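Local coordinates for PA14 domain-containing protein (Clostridium clariflavum, PDB 6QDI) that probably senses plant-biomass polysaccharides outside the cell, through calcium-binding tandem PA14 domains of a membrane-bound RsgI-type anti-sigma factor, at residues I53-S66 and K120-V133. Sequence-based numbering, arbitrary orientation.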
ATOM      1  N   ILE A  53     -14.572  13.980 -14.143  1.00 10.13           N
ATOM      2  CA  ILE A  53     -14.568  15.431 -13.900  1.00 10.98           C
ATOM      3  C   ILE A  53     -15.299  16.130 -15.042  1.00 11.53           C
ATOM      4  O   ILE A  53     -15.125  15.751 -16.200  1.00 12.08           O
ATOM      5  CB  ILE A  53     -13.137  15.974 -13.693  1.00 10.85           C
ATOM      6  CG1 ILE A  53     -13.145  17.446 -13.308  1.00 11.39           C
ATOM      7  CG2 ILE A  53     -12.277  15.747 -14.900  1.00 10.66           C
ATOM      8  CD1 ILE A  53     -11.789  17.938 -12.840  1.00 11.48           C
ATOM      9  N   ARG A  54     -16.109  17.131 -14.672  1.00 11.42           N
ATOM     10  CA  ARG A  54     -16.957  17.873 -15.618  0.50 13.04           C
ATOM     11  C   ARG A  54     -16.621  19.355 -15.554  1.00 13.73           C
ATOM     12  O   ARG A  54     -17.082  20.034 -14.644  1.00 15.68           O
ATOM     13  CB  ARG A  54     -18.443  17.695 -15.276  0.50 14.32           C
ATOM     14  CG  ARG A  54     -19.374  18.541 -16.140  0.50 14.76           C
ATOM     15  CD  ARG A  54     -20.827  18.312 -15.781  0.50 17.32           C
ATOM     16  NE  ARG A  54     -21.156  18.729 -14.429  0.50 19.27           N
ATOM     17  CZ  ARG A  54     -20.846  19.902 -13.888  0.50 18.33           C
ATOM     18  NH1 ARG A  54     -20.056  20.773 -14.524  0.50 15.89           N
ATOM     19  NH2 ARG A  54     -21.251  20.163 -12.654  0.50 17.06           N
ATOM     20  N   PRO A  55     -15.856  19.886 -16.519  1.00 12.74           N
ATOM     21  CA  PRO A  55     -15.610  21.320 -16.515  1.00 13.74           C
ATOM     22  C   PRO A  55     -16.823  22.096 -17.005  1.00 13.80           C
ATOM     23  O   PRO A  55     -17.620  21.577 -17.781  1.00 15.70           O
ATOM     24  CB  PRO A  55     -14.480  21.490 -17.523  1.00 14.49           C
ATOM     25  CG  PRO A  55     -14.675  20.342 -18.462  1.00 15.98           C
ATOM     26  CD  PRO A  55     -15.184  19.208 -17.631  1.00 14.77           C
ATOM     27  N   LEU A  56     -16.908  23.344 -16.577  1.00 13.74           N
ATOM     28  CA  LEU A  56     -18.012  24.196 -16.954  1.00 14.75           C
ATOM     29  C   LEU A  56     -17.763  24.882 -18.301  1.00 15.50           C
ATOM     30  O   LEU A  56     -18.733  25.313 -18.926  1.00 19.65           O
ATOM     31  CB  LEU A  56     -18.282  25.278 -15.881  1.00 16.70           C
ATOM     32  CG  LEU A  56     -19.136  24.896 -14.677  1.00 21.11           C
ATOM     33  CD1 LEU A  56     -18.507  23.784 -13.875  1.00 23.73           C
ATOM     34  CD2 LEU A  56     -19.408  26.098 -13.793  1.00 24.72           C
ATOM     35  N   TYR A  57     -16.512  25.067 -18.718  1.00 15.18           N
ATOM     36  CA  TYR A  57     -16.158  25.878 -19.888  1.00 15.83           C
ATOM     37  C   TYR A  57     -15.308  25.129 -20.893  1.00 15.39           C
ATOM     38  O   TYR A  57     -14.593  24.178 -20.523  1.00 15.92           O
ATOM     39  CB  TYR A  57     -15.417  27.145 -19.441  1.00 16.31           C
ATOM     40  CG  TYR A  57     -16.141  27.898 -18.319  1.00 17.25           C
ATOM     41  CD1 TYR A  57     -17.250  28.673 -18.581  1.00 20.21           C
ATOM     42  CD2 TYR A  57     -15.699  27.809 -16.989  1.00 19.32           C
ATOM     43  CE1 TYR A  57     -17.921  29.346 -17.557  1.00 21.14           C
ATOM     44  CE2 TYR A  57     -16.354  28.469 -15.959  1.00 19.78           C
ATOM     45  CZ  TYR A  57     -17.454  29.233 -16.238  1.00 22.29           C
ATOM     46  OH  TYR A  57     -18.100  29.905 -15.225  1.00 28.62           O
ATOM     47  N   SER A  58     -15.395  25.549 -22.164  1.00 15.71           N
ATOM     48  CA  SER A  58     -14.513  25.095 -23.255  1.00 14.92           C
ATOM     49  C   SER A  58     -13.250  25.952 -23.317  1.00 15.32           C
ATOM     50  O   SER A  58     -13.163  26.942 -24.028  1.00 17.05           O
ATOM     51  CB  SER A  58     -15.251  25.041 -24.601  1.00 15.59           C
ATOM     52  OG  SER A  58     -16.314  24.113 -24.515  1.00 17.69           O
ATOM     53  N   GLU A  59     -12.298  25.595 -22.446  1.00 14.70           N
ATOM     54  CA  GLU A  59     -11.135  26.422 -22.159  1.00 14.16           C
ATOM     55  C   GLU A  59      -9.950  25.541 -21.790  1.00 13.90           C
ATOM     56  O   GLU A  59     -10.112  24.349 -21.459  1.00 15.12           O
ATOM     57  CB  GLU A  59     -11.456  27.395 -20.987  1.00 13.74           C
ATOM     58  CG  GLU A  59     -12.463  28.461 -21.362  1.00 15.28           C
ATOM     59  CD  GLU A  59     -12.815  29.445 -20.257  1.00 15.12           C
ATOM     60  OE1 GLU A  59     -12.420  29.232 -19.092  1.00 16.62           O
ATOM     61  OE2 GLU A  59     -13.541  30.424 -20.571  1.00 17.65           O
ATOM     62  N   GLU A  60      -8.757  26.125 -21.892  1.00 13.63           N
ATOM     63  CA  GLU A  60      -7.543  25.515 -21.319  1.00 13.63           C
ATOM     64  C   GLU A  60      -7.618  25.630 -19.801  1.00 13.64           C
ATOM     65  O   GLU A  60      -7.583  26.737 -19.243  1.00 14.00           O
ATOM     66  CB  GLU A  60      -6.263  26.158 -21.838  1.00 13.96           C
ATOM     67  CG  GLU A  60      -5.050  25.359 -21.425  1.00 15.38           C
ATOM     68  CD  GLU A  60      -3.751  25.889 -21.967  1.00 16.27           C
ATOM     69  OE1 GLU A  60      -3.522  27.114 -21.859  1.00 21.54           O
ATOM     70  OE2 GLU A  60      -2.919  25.069 -22.432  1.00 21.44           O
ATOM     71  N   TYR A  61      -7.635  24.465 -19.145  1.00 12.77           N
ATOM     72  CA  TYR A  61      -7.613  24.391 -17.677  1.00 11.77           C
ATOM     73  C   TYR A  61      -6.209  24.178 -17.183  1.00 11.28           C
ATOM     74  O   TYR A  61      -5.405  23.477 -17.815  1.00 12.44           O
ATOM     75  CB  TYR A  61      -8.511  23.253 -17.188  1.00 12.17           C
ATOM     76  CG  TYR A  61      -9.957  23.665 -17.099  1.00 12.33           C
ATOM     77  CD1 TYR A  61     -10.754  23.737 -18.246  1.00 13.51           C
ATOM     78  CD2 TYR A  61     -10.524  24.038 -15.895  1.00 12.17           C
ATOM     79  CE1 TYR A  61     -12.067  24.146 -18.176  1.00 13.90           C
ATOM     80  CE2 TYR A  61     -11.854  24.449 -15.829  1.00 12.76           C
ATOM     81  CZ  TYR A  61     -12.630  24.493 -16.970  1.00 13.34           C
ATOM     82  OH  TYR A  61     -13.956  24.876 -16.946  1.00 14.54           O
ATOM     83  N   THR A  62      -5.902  24.833 -16.063  1.00 10.88           N
ATOM     84  CA  THR A  62      -4.714  24.527 -15.275  1.00 10.17           C
ATOM     85  C   THR A  62      -5.131  23.793 -14.026  1.00 10.15           C
ATOM     86  O   THR A  62      -6.098  24.211 -13.373  1.00 11.24           O
ATOM     87  CB  THR A  62      -3.957  25.802 -14.879  1.00 11.14           C
ATOM     88  OG1 THR A  62      -3.602  26.510 -16.070  1.00 13.14           O
ATOM     89  CG2 THR A  62      -2.684  25.478 -14.115  1.00 11.63           C
ATOM     90  N   PHE A  63      -4.461  22.667 -13.744  1.00  9.80           N
ATOM     91  CA  PHE A  63      -4.620  21.939 -12.496  1.00  9.24           C
ATOM     92  C   PHE A  63      -3.405  22.186 -11.624  1.00  9.50           C
ATOM     93  O   PHE A  63      -2.269  22.149 -12.147  1.00 10.23           O
ATOM     94  CB  PHE A  63      -4.823  20.431 -12.757  1.00  9.06           C
ATOM     95  CG  PHE A  63      -6.164  20.155 -13.409  1.00  9.58           C
ATOM     96  CD1 PHE A  63      -6.321  20.209 -14.799  1.00  9.90           C
ATOM     97  CD2 PHE A  63      -7.275  19.914 -12.647  1.00 10.10           C
ATOM     98  CE1 PHE A  63      -7.563  20.048 -15.375  1.00 10.09           C
ATOM     99  CE2 PHE A  63      -8.498  19.715 -13.215  1.00 11.03           C
ATOM    100  CZ  PHE A  63      -8.656  19.763 -14.578  1.00 11.32           C
ATOM    101  N   TYR A  64      -3.643  22.463 -10.349  1.00  8.98           N
ATOM    102  CA  TYR A  64      -2.596  22.745  -9.399  1.00  8.90           C
ATOM    103  C   TYR A  64      -2.635  21.670  -8.323  1.00  8.41           C
ATOM    104  O   TYR A  64      -3.712  21.382  -7.775  1.00 10.35           O
ATOM    105  CB  TYR A  64      -2.797  24.101  -8.706  1.00  9.69           C
ATOM    106  CG  TYR A  64      -3.056  25.262  -9.630  1.00 10.96           C
ATOM    107  CD1 TYR A  64      -4.308  25.481 -10.174  1.00 11.48           C
ATOM    108  CD2 TYR A  64      -2.059  26.169  -9.931  1.00 12.30           C
ATOM    109  CE1 TYR A  64      -4.572  26.575 -10.992  1.00 11.61           C
ATOM    110  CE2 TYR A  64      -2.310  27.280 -10.750  1.00 12.54           C
ATOM    111  CZ  TYR A  64      -3.539  27.438 -11.305  1.00 12.40           C
ATOM    112  OH  TYR A  64      -3.754  28.539 -12.112  1.00 14.34           O
ATOM    113  N   ILE A  65      -1.464  21.158  -7.967  1.00  8.59           N
ATOM    114  CA  ILE A  65      -1.326  20.250  -6.869  1.00  8.98           C
ATOM    115  C   ILE A  65      -0.354  20.792  -5.840  1.00  8.38           C
ATOM    116  O   ILE A  65       0.731  21.242  -6.174  1.00 10.25           O
ATOM    117  CB  ILE A  65      -0.938  18.862  -7.373  1.00 10.78           C
ATOM    118  CG1 ILE A  65      -2.172  18.240  -8.080  1.00 13.46           C
ATOM    119  CG2 ILE A  65      -0.566  17.950  -6.215  1.00 14.40           C
ATOM    120  CD1 ILE A  65      -2.135  16.829  -8.575  1.00 18.56           C
ATOM    121  N   SER A  66      -0.776  20.722  -4.577  1.00  8.05           N
ATOM    122  CA  SER A  66       0.097  20.841  -3.401  0.69  8.51           C
ATOM    123  C   SER A  66       0.217  19.441  -2.827  1.00  7.38           C
ATOM    124  O   SER A  66      -0.816  18.777  -2.652  1.00  8.81           O
ATOM    125  CB  SER A  66      -0.548  21.793  -2.379  0.69  9.68           C
ATOM    126  OG  SER A  66      -0.872  23.041  -2.949  0.69 15.26           O
ATOM    127  N   LYS A 120      -3.802  18.500  -2.211  1.00  7.72           N
ATOM    128  CA  LYS A 120      -4.889  19.411  -2.555  1.00  8.82           C
ATOM    129  C   LYS A 120      -4.900  19.642  -4.049  1.00  8.98           C
ATOM    130  O   LYS A 120      -3.862  20.018  -4.611  1.00 10.79           O
ATOM    131  CB  LYS A 120      -4.660  20.772  -1.841  1.00 11.74           C
ATOM    132  CG  LYS A 120      -5.720  21.821  -1.972  1.00 16.34           C
ATOM    133  CD  LYS A 120      -5.425  23.013  -1.042  1.00 19.88           C
ATOM    134  CE  LYS A 120      -6.076  24.332  -1.403  1.00 21.46           C
ATOM    135  NZ  LYS A 120      -5.973  25.233  -0.239  1.00 21.80           N
ATOM    136  N   LEU A 121      -6.065  19.441  -4.677  1.00  8.60           N
ATOM    137  CA  LEU A 121      -6.253  19.636  -6.137  1.00  8.86           C
ATOM    138  C   LEU A 121      -7.132  20.853  -6.410  1.00  8.78           C
ATOM    139  O   LEU A 121      -8.312  20.879  -6.009  1.00  9.44           O
ATOM    140  CB  LEU A 121      -6.913  18.394  -6.754  1.00  9.46           C
ATOM    141  CG  LEU A 121      -7.157  18.480  -8.251  1.00 10.63           C
ATOM    142  CD1 LEU A 121      -5.863  18.490  -9.033  1.00 11.89           C
ATOM    143  CD2 LEU A 121      -8.085  17.348  -8.651  1.00 12.35           C
ATOM    144  N   GLU A 122      -6.532  21.807  -7.108  1.00  8.90           N
ATOM    145  CA  GLU A 122      -7.221  23.025  -7.552  1.00  9.31           C
ATOM    146  C   GLU A 122      -7.250  23.065  -9.054  1.00  9.57           C
ATOM    147  O   GLU A 122      -6.477  22.380  -9.754  1.00  9.66           O
ATOM    148  CB  GLU A 122      -6.500  24.287  -7.013  1.00  9.63           C
ATOM    149  CG  GLU A 122      -6.503  24.400  -5.498  1.00 10.77           C
ATOM    150  CD  GLU A 122      -5.571  25.491  -5.078  1.00 11.61           C
ATOM    151  OE1 GLU A 122      -4.381  25.200  -4.900  1.00 14.77           O
ATOM    152  OE2 GLU A 122      -5.995  26.672  -5.064  1.00 12.81           O
ATOM    153  N   TRP A 123      -8.110  23.947  -9.580  1.00  9.61           N
ATOM    154  CA  TRP A 123      -8.138  24.246 -11.013  1.00 10.39           C
ATOM    155  C   TRP A 123      -8.367  25.738 -11.241  1.00 10.69           C
ATOM    156  O   TRP A 123      -8.818  26.465 -10.366  1.00 10.76           O
ATOM    157  CB  TRP A 123      -9.158  23.384 -11.794  1.00 10.30           C
ATOM    158  CG  TRP A 123     -10.615  23.558 -11.471  1.00 10.20           C
ATOM    159  CD1 TRP A 123     -11.193  24.422 -10.564  1.00 10.36           C
ATOM    160  CD2 TRP A 123     -11.678  22.887 -12.122  1.00 11.74           C
ATOM    161  NE1 TRP A 123     -12.551  24.257 -10.582  1.00 11.88           N
ATOM    162  CE2 TRP A 123     -12.877  23.323 -11.537  1.00 11.73           C
ATOM    163  CE3 TRP A 123     -11.726  21.914 -13.104  1.00 11.32           C
ATOM    164  CZ2 TRP A 123     -14.116  22.824 -11.932  1.00 12.38           C
ATOM    165  CZ3 TRP A 123     -12.953  21.425 -13.506  1.00 12.76           C
ATOM    166  CH2 TRP A 123     -14.126  21.859 -12.910  1.00 13.06           C
ATOM    167  N   SER A 124      -8.005  26.183 -12.444  1.00 10.88           N
ATOM    168  CA  SER A 124      -8.388  27.500 -12.936  1.00 11.66           C
ATOM    169  C   SER A 124      -8.516  27.415 -14.466  1.00 11.26           C
ATOM    170  O   SER A 124      -8.007  26.507 -15.135  1.00 12.61           O
ATOM    171  CB  SER A 124      -7.367  28.564 -12.555  1.00 12.53           C
ATOM    172  OG  SER A 124      -6.152  28.409 -13.260  1.00 12.82           O
ATOM    173  N   SER A 125      -9.191  28.412 -15.008  1.00 12.68           N
ATOM    174  CA  SER A 125      -9.230  28.649 -16.451  1.00 12.90           C
ATOM    175  C   SER A 125      -9.566  30.117 -16.651  1.00 13.48           C
ATOM    176  O   SER A 125      -9.777  30.847 -15.672  1.00 15.36           O
ATOM    177  CB  SER A 125     -10.259  27.737 -17.095  1.00 13.97           C
ATOM    178  OG  SER A 125     -11.608  28.101 -16.819  1.00 14.26           O
ATOM    179  N   ALA A 126      -9.699  30.560 -17.889  1.00 14.06           N
ATOM    180  CA  ALA A 126     -10.069  31.969 -18.126  1.00 15.12           C
ATOM    181  C   ALA A 126     -11.312  32.363 -17.377  1.00 13.82           C
ATOM    182  O   ALA A 126     -11.358  33.475 -16.785  1.00 17.30           O
ATOM    183  CB  ALA A 126     -10.229  32.214 -19.597  1.00 14.81           C
ATOM    184  N   SER A 127     -12.304  31.484 -17.329  1.00 14.29           N
ATOM    185  CA  SER A 127     -13.573  31.767 -16.659  1.00 15.84           C
ATOM    186  C   SER A 127     -13.742  31.115 -15.288  1.00 15.04           C
ATOM    187  O   SER A 127     -14.774  31.287 -14.638  1.00 17.91           O
ATOM    188  CB  SER A 127     -14.726  31.325 -17.563  1.00 15.93           C
ATOM    189  OG  SER A 127     -14.643  31.969 -18.831  1.00 17.15           O
ATOM    190  N   THR A 128     -12.755  30.315 -14.863  1.00 15.03           N
ATOM    191  CA  THR A 128     -12.791  29.623 -13.567  1.00 14.75           C
ATOM    192  C   THR A 128     -11.756  30.238 -12.648  1.00 14.39           C
ATOM    193  O   THR A 128     -10.536  30.030 -12.843  1.00 14.93           O
ATOM    194  CB  THR A 128     -12.477  28.130 -13.715  1.00 14.47           C
ATOM    195  OG1 THR A 128     -13.333  27.567 -14.711  1.00 16.18           O
ATOM    196  CG2 THR A 128     -12.663  27.378 -12.391  1.00 15.79           C
ATOM    197  N   VAL A 129     -12.204  30.999 -11.645  1.00 14.22           N
ATOM    198  CA  VAL A 129     -11.287  31.520 -10.655  1.00 14.57           C
ATOM    199  C   VAL A 129     -10.646  30.333  -9.916  1.00 12.94           C
ATOM    200  O   VAL A 129     -11.317  29.355  -9.580  1.00 13.44           O
ATOM    201  CB  VAL A 129     -12.033  32.458  -9.683  1.00 17.59           C
ATOM    202  CG1 VAL A 129     -11.126  32.900  -8.544  1.00 19.74           C
ATOM    203  CG2 VAL A 129     -12.591  33.673 -10.438  1.00 20.86           C
ATOM    204  N   ARG A 130      -9.363  30.456  -9.658  1.00 13.17           N
ATOM    205  CA  ARG A 130      -8.633  29.363  -9.019  1.00 11.90           C
ATOM    206  C   ARG A 130      -9.329  28.943  -7.747  1.00 12.16           C
ATOM    207  O   ARG A 130      -9.660  29.751  -6.880  1.00 13.53           O
ATOM    208  CB  ARG A 130      -7.249  29.761  -8.709  1.00 11.75           C
ATOM    209  CG  ARG A 130      -6.457  28.686  -7.980  1.00 12.61           C
ATOM    210  CD  ARG A 130      -5.011  29.038  -7.855  1.00 13.34           C
ATOM    211  NE  ARG A 130      -4.307  28.046  -7.037  1.00 14.12           N
ATOM    212  CZ  ARG A 130      -2.995  27.917  -6.964  1.00 13.98           C
ATOM    213  NH1 ARG A 130      -2.178  28.721  -7.625  1.00 15.43           N
ATOM    214  NH2 ARG A 130      -2.477  26.985  -6.199  1.00 15.84           N
ATOM    215  N   SER A 131      -9.541  27.642  -7.629  1.00 11.61           N
ATOM    216  CA  SER A 131     -10.306  27.077  -6.521  1.00 12.19           C
ATOM    217  C   SER A 131     -10.023  25.595  -6.410  1.00 11.64           C
ATOM    218  O   SER A 131      -9.628  24.958  -7.386  1.00 10.74           O
ATOM    219  CB  SER A 131     -11.817  27.257  -6.771  1.00 14.66           C
ATOM    220  OG  SER A 131     -12.236  26.589  -7.942  1.00 21.35           O
ATOM    221  N   ILE A 132     -10.297  25.023  -5.244  1.00 11.59           N
ATOM    222  CA  ILE A 132     -10.378  23.589  -5.106  1.00 11.12           C
ATOM    223  C   ILE A 132     -11.370  23.090  -6.152  1.00 10.92           C
ATOM    224  O   ILE A 132     -12.443  23.650  -6.350  1.00 12.52           O
ATOM    225  CB  ILE A 132     -10.827  23.213  -3.678  1.00 12.44           C
ATOM    226  CG1 ILE A 132      -9.723  23.584  -2.684  1.00 15.63           C
ATOM    227  CG2 ILE A 132     -11.185  21.720  -3.585  1.00 12.90           C
ATOM    228  CD1 ILE A 132      -8.514  22.695  -2.820  1.00 20.41           C
ATOM    229  N   VAL A 133     -11.050  21.976  -6.812  1.00  9.97           N
ATOM    230  CA  VAL A 133     -11.997  21.405  -7.771  1.00 10.56           C
ATOM    231  C   VAL A 133     -13.220  20.964  -6.966  1.00 10.48           C
ATOM    232  O   VAL A 133     -13.085  20.177  -6.028  1.00 11.43           O
ATOM    233  CB  VAL A 133     -11.420  20.222  -8.555  1.00 11.01           C
ATOM    234  CG1 VAL A 133     -12.495  19.725  -9.502  1.00 10.92           C
ATOM    235  CG2 VAL A 133     -10.203  20.650  -9.342  1.00 10.75           C
TER
HETATM  236  O   HOH W   1     -16.762  33.112 -14.887  1.00 32.94           O
HETATM  237  O   HOH W   2      -8.328  29.216 -20.059  1.00 15.84           O
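Tyr64 lies beneath the guanidinium of Arg130, which stacks flat on one ring face with the planes 16° apart and Arg130 CZ 3.8 Å from the centroid of the Tyr64 ring, a cation-pi contact. The opposite face takes Thr62 CG2, and at the ring's far end Tyr64 OH shares a 2.7 Å hydrogen bond with Ser124 OG. Glu122 holds the guanidinium in place side-on through a salt bridge: Arg130 NH2 meets Glu122 OE1 at 2.9 Å and NE bonds to OE2. The carboxylate oxygens lie near the guanidinium plane, whereas the nitrogens come from above the carboxylate plane. Where strand 59-66 begins, the extended side chain of Glu59 fastens the turn at residues 125-128. Its OE1 accepts from Ser125 OG (2.7 Å) and Ser127 N, while the syn lone pair of OE2 takes Ser127 OG at 2.6 Å. Ser127 CB sits over the centre of the Tyr57 ring, 3.5 Å from its centroid.

Strands 59-66 and 120-125 run antiparallel in one sheet of the first PA14 domain's beta-sandwich; Thr62-Ser124, Tyr64-Glu122 and Ser66-Lys120 are the hydrogen-bonded pairs between them. On the buried face, Trp123 takes Val133 CG1 over one side and Tyr61 CE2 over the other. Ile53 CD1 meets Trp123 CZ3 at 3.7 Å. Farther along, Phe63, Ile65 and Leu121 pack on Leu73 of strand 71-75 in the facing sheet.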